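Local structure of dihydrodipicolinate synthase (4XKY) at residues M242-A246 against T247-V251; S256-L259 against K260-C264. The protein probably catalyses an aldol-type reaction of pyruvate through a Schiff base, as do dihydrodipicolinate synthases of lysine biosynthesis and the related N-acetylneuraminate lyases. All blocks are in the same frame, centred on the assembly; numbering follows the deposited sequence.

Overall arrangement
From the N terminus, a TIM barrel of the DapA family is built first, and both contacts come after it, in the C-terminal helices. Contact 1 (242-246 against 247-251) is a local turn: helix 231-247 runs out and its final carbonyls meet the residues that lead onward. A few residues later contact 2 (256-259 against 260-264) forms the first turns of helix 257-268. Both are local within continuous chain, closing no long loop, and follow in series, neither nested nor crossed, with centres about 10 Å apart. They meet through Tyr249, which reaches Ser257 and Tyr258, and through Ile248 against Gly261. Contact 1 also packs against helix 285-298, and contact 2 reaches toward the predicted pyruvate site.

Contact 1: M242-A246 against T247-V251; sequences MQISA and TIYTV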
loop_
_atom_site.group_PDB
_atom_site.type_symbol
_atom_site.label_atom_id
_atom_site.label_comp_id
_atom_site.label_asym_id
_atom_site.label_seq_id
_atom_site.Cartn_x
_atom_site.Cartn_y
_atom_site.Cartn_z
ATOM N N MET A 242 2.035 18.872 22.003
ATOM C CA MET A 242 1.231 18.879 20.766
ATOM C C MET A 242 1.406 20.175 19.971
ATOM O O MET A 242 1.310 20.167 18.744
ATOM C CB MET A 242 -0.245 18.539 21.000
ATOM C CG MET A 242 -0.522 17.097 21.436
ATOM S SD MET A 242 0.303 15.758 20.525
ATOM C CE MET A 242 -0.371 16.070 18.889
ATOM N N GLN A 243 1.716 21.270 20.652
ATOM C CA GLN A 243 2.026 22.517 19.965
ATOM C C GLN A 243 3.345 22.428 19.168
ATOM O O GLN A 243 3.434 22.907 18.043
ATOM C CB GLN A 243 2.087 23.672 20.967
ATOM C CG GLN A 243 2.108 25.024 20.272
ATOM C CD GLN A 243 2.198 26.176 21.240
ATOM O OE1 GLN A 243 1.916 26.026 22.407
ATOM N NE2 GLN A 243 2.620 27.329 20.756
ATOM N N ILE A 244 4.362 21.820 19.766
ATOM C CA ILE A 244 5.650 21.610 19.095
ATOM C C ILE A 244 5.395 20.803 17.837
ATOM O O ILE A 244 5.824 21.170 16.741
ATOM C CB ILE A 244 6.629 20.861 20.014
ATOM C CG1 ILE A 244 7.127 21.786 21.113
ATOM C CG2 ILE A 244 7.807 20.315 19.233
ATOM C CD1 ILE A 244 7.613 21.035 22.323
ATOM N N SER A 245 4.659 19.712 18.006
ATOM C CA SER A 245 4.322 18.825 16.888
ATOM C C SER A 245 3.557 19.514 15.746
ATOM O O SER A 245 3.799 19.242 14.542
ATOM C CB SER A 245 3.548 17.602 17.414
ATOM O OG SER A 245 3.047 16.818 16.346
ATOM N N ALA A 246 2.623 20.385 16.117
ATOM C CA ALA A 246 1.807 21.108 15.149
ATOM C C ALA A 246 2.553 22.216 14.441
ATOM O O ALA A 246 2.182 22.564 13.319
ATOM C CB ALA A 246 0.599 21.713 15.839
ATOM N N THR A 247 3.549 22.806 15.115
ATOM C CA THR A 247 4.175 24.061 14.658
ATOM C C THR A 247 5.655 23.966 14.303
ATOM O O THR A 247 6.122 24.768 13.509
ATOM C CB THR A 247 4.009 25.237 15.652
ATOM O OG1 THR A 247 4.668 24.954 16.911
ATOM C CG2 THR A 247 2.527 25.555 15.864
ATOM N N ILE A 248 6.405 23.028 14.878
ATOM C CA ILE A 248 7.814 22.882 14.494
ATOM C C ILE A 248 7.996 21.853 13.398
ATOM O O ILE A 248 8.956 21.936 12.635
ATOM C CB ILE A 248 8.734 22.496 15.686
ATOM C CG1 ILE A 248 8.604 23.464 16.848
ATOM C CG2 ILE A 248 10.214 22.431 15.271
ATOM C CD1 ILE A 248 9.044 24.880 16.543
ATOM N N TYR A 249 7.132 20.842 13.337
ATOM C CA TYR A 249 7.387 19.742 12.439
ATOM C C TYR A 249 6.597 19.864 11.143
ATOM O O TYR A 249 6.704 18.984 10.301
ATOM C CB TYR A 249 7.057 18.414 13.100
ATOM C CG TYR A 249 7.796 18.135 14.397
ATOM C CD1 TYR A 249 9.051 18.718 14.680
ATOM C CD2 TYR A 249 7.253 17.272 15.335
ATOM C CE1 TYR A 249 9.713 18.443 15.872
ATOM C CE2 TYR A 249 7.908 16.991 16.522
ATOM C CZ TYR A 249 9.129 17.577 16.791
ATOM O OH TYR A 249 9.767 17.280 17.965
ATOM N N THR A 250 5.829 20.940 10.953
ATOM C CA THR A 250 4.898 21.008 9.790
ATOM C C THR A 250 5.235 22.098 8.768
ATOM O O THR A 250 4.421 22.408 7.921
ATOM C CB THR A 250 3.456 21.255 10.263
ATOM O OG1 THR A 250 3.440 22.425 11.100
ATOM C CG2 THR A 250 2.928 20.045 11.054
ATOM N N VAL A 251 6.428 22.673 8.823
ATOM C CA VAL A 251 6.768 23.773 7.925
ATOM C C VAL A 251 7.148 23.342 6.514
ATOM O O VAL A 251 6.853 24.039 5.550
ATOM C CB VAL A 251 7.882 24.636 8.502
ATOM C CG1 VAL A 251 8.390 25.614 7.454
ATOM C CG2 VAL A 251 7.330 25.378 9.711
HETATM O O HOH W 1 4.568 27.361 17.977
#
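Thr247 turns its hydroxyl back onto Gln243 at the end of helix 231-247, OG1 lying 2.6 Å from Gln243 O. Its first torsion, 63°, sets OG1 between the backbone N and the carbonyl carbon, from where it donates to the carbonyl oxygen from above the C=O plane; the Thr247 amide adds a weak bond to the same oxygen. A water donates to Thr247 OG1 (2.6 Å) and reaches Gln243 NE2 weakly. A valine in place of Thr247 would probably leave Gln243 O relying on that weak amide bond and the water without its acceptor. One turn on, Thr250 repeats the arrangement: with chi1 54°, its OG1 donates to Ala246 O at 2.6 Å, again from above the carbonyl plane. Between them Ile244 O is a shared acceptor: Ile248 N makes the i to i+4 bond (2.7 Å) and Thr247 N a longer i to i+3 bond (3.2 Å). On the buried side, Ile244 and Tyr249 lie side by side and point the same way. Ile244 CG2 touches the hydroxyl end of the ring, 3.9 Å from Tyr249 CZ, and also meets Ile248 CG1 at 4.0 Å. The ring has Ile244 O over one face, offset toward the rim, and its CD2 comes 3.7 Å from Ser245 CA. Beyond the segments, Glu193 takes the Tyr249 hydroxyl, Glu194 binds Ser245 OG, and Tyr258 packs edge-to-face with Tyr249; Met242, Gln243 and Ala246 pack on aromatic side chains of a neighbouring subunit. The chemistry is that of a helix C-terminus: two side-chain hydroxyls occupy carbonyl oxygens where regular amide bonding gives out, while the tyrosine directs its hydroxyl to a carboxylate and keeps its ring in largely apolar packing, beside Ile244 and Tyr258.

Contact 2: S256-L259 against K260-C264; sequences SSYL and KGLKC
Lys260 folds back along the start of helix 257-268 so that its aliphatic chain lies against Ser256. CG stands beside the backbone N (chi1 -73°), and CD passes 3.4 Å from Ser256 OG; bends at the third and fourth torsions then turn NZ toward the same oxygen, which it reaches only weakly, at 3.5 Å. The Lys260 amide meanwhile bonds almost straight to Ser256 O (3.1 Å), so backbone and side chain of the lysine converge on one serine. Regular i to i+4 bonds follow: Gly261 N to Ser257 O, Leu262 N to Tyr258 O and Lys263 N to Leu259 O. On another side of the helix, Tyr258 and Leu262 run side by side in the same direction, Leu262 CD2 approaching the ring obliquely near its hydroxyl end, 4.2 Å from Tyr258 CZ. In the next shell, Ser257 OG is hydrogen-bonded with the carbonyls of His254 and Tyr249, tying the helix start to the preceding loop. Tyr258 OH bonds with Thr48 OG1, and Lys263, extended beyond CG, forms a salt bridge with Glu50 and bonds to the carbonyls of Thr14 and Tyr275. Thr48 is predicted to bind pyruvate, so this helix turn probably supplies a second-shell hydroxyl: Leu262 flanks the tyrosine, the hydrogen bond with Thr48 fixes its phenol oxygen, and the charge of Lys263 is probably balanced by Glu50.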
loop_
_atom_site.group_PDB
_atom_site.type_symbol
_atom_site.label_atom_id
_atom_site.label_comp_id
_atom_site.label_asym_id
_atom_site.label_seq_id
_atom_site.Cartn_x
_atom_site.Cartn_y
_atom_site.Cartn_z
ATOM N N SER A 256 9.789 15.169 4.872
ATOM C CA SER A 256 11.019 15.595 5.516
ATOM C C SER A 256 10.872 16.767 6.518
ATOM O O SER A 256 11.859 17.167 7.159
ATOM C CB SER A 256 11.977 16.041 4.433
ATOM O OG SER A 256 11.374 17.086 3.661
ATOM N N SER A 257 9.665 17.334 6.632
ATOM C CA SER A 257 9.464 18.517 7.461
ATOM C C SER A 257 9.812 18.323 8.939
ATOM O O SER A 257 10.239 19.281 9.606
ATOM C CB SER A 257 8.031 19.049 7.328
ATOM O OG SER A 257 7.111 18.002 7.501
ATOM N N TYR A 258 9.626 17.117 9.461
ATOM C CA TYR A 258 9.989 16.846 10.850
ATOM C C TYR A 258 11.482 17.079 11.066
ATOM O O TYR A 258 11.876 17.843 11.902
ATOM C CB TYR A 258 9.578 15.435 11.260
ATOM C CG TYR A 258 10.319 14.859 12.438
ATOM C CD1 TYR A 258 10.113 15.320 13.727
ATOM C CD2 TYR A 258 11.198 13.801 12.262
ATOM C CE1 TYR A 258 10.785 14.755 14.809
ATOM C CE2 TYR A 258 11.872 13.228 13.325
ATOM C CZ TYR A 258 11.677 13.716 14.598
ATOM O OH TYR A 258 12.357 13.125 15.647
ATOM N N LEU A 259 12.292 16.443 10.249
ATOM C CA LEU A 259 13.741 16.506 10.380
ATOM C C LEU A 259 14.287 17.925 10.132
ATOM O O LEU A 259 15.108 18.429 10.889
ATOM C CB LEU A 259 14.355 15.526 9.398
ATOM C CG LEU A 259 15.867 15.633 9.270
ATOM C CD1 LEU A 259 16.540 15.169 10.549
ATOM C CD2 LEU A 259 16.348 14.861 8.064
ATOM N N LYS A 260 13.826 18.551 9.062
ATOM C CA LYS A 260 14.244 19.890 8.726
ATOM C C LYS A 260 13.894 20.888 9.816
ATOM O O LYS A 260 14.663 21.779 10.102
ATOM C CB LYS A 260 13.638 20.310 7.395
ATOM C CG LYS A 260 14.303 19.608 6.242
ATOM C CD LYS A 260 13.400 19.400 5.046
ATOM C CE LYS A 260 13.565 20.421 3.974
ATOM N NZ LYS A 260 13.410 19.717 2.672
ATOM N N GLY A 261 12.699 20.750 10.376
ATOM C CA GLY A 261 12.243 21.625 11.424
ATOM C C GLY A 261 13.020 21.447 12.701
ATOM O O GLY A 261 13.473 22.434 13.301
ATOM N N LEU A 262 13.161 20.199 13.130
ATOM C CA LEU A 262 13.977 19.884 14.300
ATOM C C LEU A 262 15.378 20.451 14.180
ATOM O O LEU A 262 15.854 21.144 15.049
ATOM C CB LEU A 262 14.095 18.376 14.450
ATOM C CG LEU A 262 14.688 17.841 15.734
ATOM C CD1 LEU A 262 13.827 18.275 16.899
ATOM C CD2 LEU A 262 14.745 16.320 15.673
ATOM N N LYS A 263 16.041 20.168 13.072
ATOM C CA LYS A 263 17.402 20.659 12.892
ATOM C C LYS A 263 17.465 22.204 12.785
ATOM O O LYS A 263 18.371 22.828 13.328
ATOM C CB LYS A 263 18.071 19.968 11.702
ATOM C CG LYS A 263 18.643 18.592 12.023
ATOM C CD LYS A 263 19.667 18.207 10.965
ATOM C CE LYS A 263 20.539 17.057 11.412
ATOM N NZ LYS A 263 21.579 16.676 10.407
ATOM N N CYS A 264 16.506 22.812 12.093
ATOM C CA CYS A 264 16.425 24.265 12.038
ATOM C C CYS A 264 16.306 24.837 13.473
ATOM O O CYS A 264 17.069 25.742 13.886
ATOM C CB CYS A 264 15.235 24.675 11.189
ATOM S SG CYS A 264 15.150 26.440 10.928
#